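Local coordinates for protein polyhedrin (Uranotaenia sapphirina cypovirus, PDB 4ZQX) that builds the crystalline polyhedra that enclose cypovirus particles and carries bound ATP in these crystals, at residues 74-77 with 78-82. Residues are numbered along the deposited sequence; the frame is centred on the assembly and turned at random.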
loop_
_atom_site.group_PDB
_atom_site.type_symbol
_atom_site.label_atom_id
_atom_site.label_comp_id
_atom_site.label_asym_id
_atom_site.label_seq_id
_atom_site.Cartn_x
_atom_site.Cartn_y
_atom_site.Cartn_z
ATOM N N GLU A 74 8.928 -15.796 9.537
ATOM C CA GLU A 74 8.599 -17.186 9.850
ATOM C C GLU A 74 7.584 -17.765 8.879
ATOM O O GLU A 74 7.702 -18.923 8.456
ATOM C CB GLU A 74 7.973 -17.283 11.233
ATOM C CG GLU A 74 8.807 -16.883 12.382
ATOM C CD GLU A 74 7.947 -16.881 13.628
ATOM O OE1 GLU A 74 7.708 -17.981 14.157
ATOM O OE2 GLU A 74 7.452 -15.803 14.033
ATOM N N LEU A 75 6.556 -16.979 8.562
ATOM C CA LEU A 75 5.521 -17.454 7.643
ATOM C C LEU A 75 6.082 -17.674 6.232
ATOM O O LEU A 75 5.793 -18.684 5.585
ATOM C CB LEU A 75 4.357 -16.465 7.606
ATOM C CG LEU A 75 3.624 -16.356 8.950
ATOM C CD1 LEU A 75 2.727 -15.127 9.002
ATOM C CD2 LEU A 75 2.806 -17.616 9.222
ATOM N N GLN A 76 6.877 -16.727 5.747
ATOM C CA GLN A 76 7.423 -16.856 4.406
ATOM C C GLN A 76 8.349 -18.061 4.339
ATOM O O GLN A 76 8.412 -18.742 3.312
ATOM C CB GLN A 76 8.168 -15.600 3.977
ATOM C CG GLN A 76 8.616 -15.617 2.506
ATOM C CD GLN A 76 7.449 -15.707 1.539
ATOM O OE1 GLN A 76 6.447 -15.006 1.685
ATOM N NE2 GLN A 76 7.573 -16.574 0.545
ATOM N N ARG A 77 9.045 -18.350 5.436
ATOM C CA ARG A 77 9.932 -19.517 5.460
ATOM C C ARG A 77 9.148 -20.794 5.155
ATOM O O ARG A 77 9.601 -21.629 4.377
ATOM C CB ARG A 77 10.644 -19.630 6.815
ATOM C CG ARG A 77 11.676 -20.763 6.891
ATOM C CD ARG A 77 12.493 -20.654 8.163
ATOM N NE ARG A 77 11.630 -20.596 9.347
ATOM C CZ ARG A 77 11.985 -20.086 10.526
ATOM N NH1 ARG A 77 13.201 -19.577 10.702
ATOM N NH2 ARG A 77 11.117 -20.078 11.534
ATOM N N SER A 78 7.955 -20.922 5.734
ATOM C CA SER A 78 7.126 -22.109 5.520
ATOM C C SER A 78 6.571 -22.166 4.103
ATOM O O SER A 78 6.551 -23.221 3.470
ATOM C CB SER A 78 5.978 -22.169 6.540
ATOM O OG SER A 78 6.482 -22.354 7.856
ATOM N N ILE A 79 6.134 -21.017 3.609
ATOM C CA ILE A 79 5.611 -20.894 2.249
ATOM C C ILE A 79 6.665 -21.276 1.185
ATOM O O ILE A 79 6.340 -21.899 0.167
ATOM C CB ILE A 79 5.108 -19.445 2.023
ATOM C CG1 ILE A 79 3.829 -19.228 2.832
ATOM C CG2 ILE A 79 4.857 -19.149 0.533
ATOM C CD1 ILE A 79 3.442 -17.764 3.015
ATOM N N ASN A 80 7.917 -20.912 1.433
ATOM C CA ASN A 80 8.994 -21.148 0.475
ATOM C C ASN A 80 9.092 -22.594 -0.054
ATOM O O ASN A 80 9.338 -22.818 -1.240
ATOM C CB ASN A 80 10.348 -20.757 1.091
ATOM C CG ASN A 80 10.605 -19.248 1.089
ATOM O OD1 ASN A 80 9.917 -18.470 0.416
ATOM N ND2 ASN A 80 11.621 -18.834 1.840
ATOM N N GLY A 81 8.881 -23.571 0.817
ATOM C CA GLY A 81 9.038 -24.962 0.419
ATOM C C GLY A 81 7.980 -25.429 -0.563
ATOM O O GLY A 81 8.136 -26.478 -1.194
ATOM N N TYR A 82 6.891 -24.672 -0.679
ATOM C CA TYR A 82 5.861 -24.969 -1.676
ATOM C C TYR A 82 6.210 -24.332 -3.014
ATOM O O TYR A 82 5.844 -24.841 -4.076
ATOM C CB TYR A 82 4.512 -24.427 -1.229
ATOM C CG TYR A 82 3.922 -25.146 -0.021
ATOM C CD1 TYR A 82 4.205 -24.729 1.270
ATOM C CD2 TYR A 82 3.057 -26.236 -0.191
ATOM C CE1 TYR A 82 3.641 -25.387 2.377
ATOM C CE2 TYR A 82 2.514 -26.888 0.883
ATOM C CZ TYR A 82 2.793 -26.465 2.165
ATOM O OH TYR A 82 2.220 -27.137 3.233
#
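Asn80 OD1 is gripped by two amides: NE2 of Gln76, one helical turn earlier, and NE2 of Gln209 in a second subunit. The bond from Gln76 NE2 to Asn80 OD1 is 3.0 Å long and nearly straight at the hydrogen, 171°. The acceptor lies close to the plane of the Gln76 amide, yet the donor stands above the carbonyl plane of Asn80, and the two amide planes are turned 52° apart. Glutamine suits the earlier site because its longer chain can curl along the helix: CG is anti to the backbone N (chi1 -173°), and a bend at chi2 swings the amide toward Asn80. Asparagine, one methylene shorter, keeps its carbonyl near the backbone to receive it. The same NE2 also touches Ile79 CG2, 3.7 Å away. Gln76 and Asn80 are also joined by the helical backbone bond from Asn80 N to Gln76 O, 2.9 Å, and Ile79 N bonds likewise to Leu75 O. The buried Leu75 and Ile79 give this turn its apolar side. All this lies within helix 72-83, just after the hairpin of strands 64-65 and 68-69; Gln76 also packs on Thr208 in strand 207-211 of the second subunit.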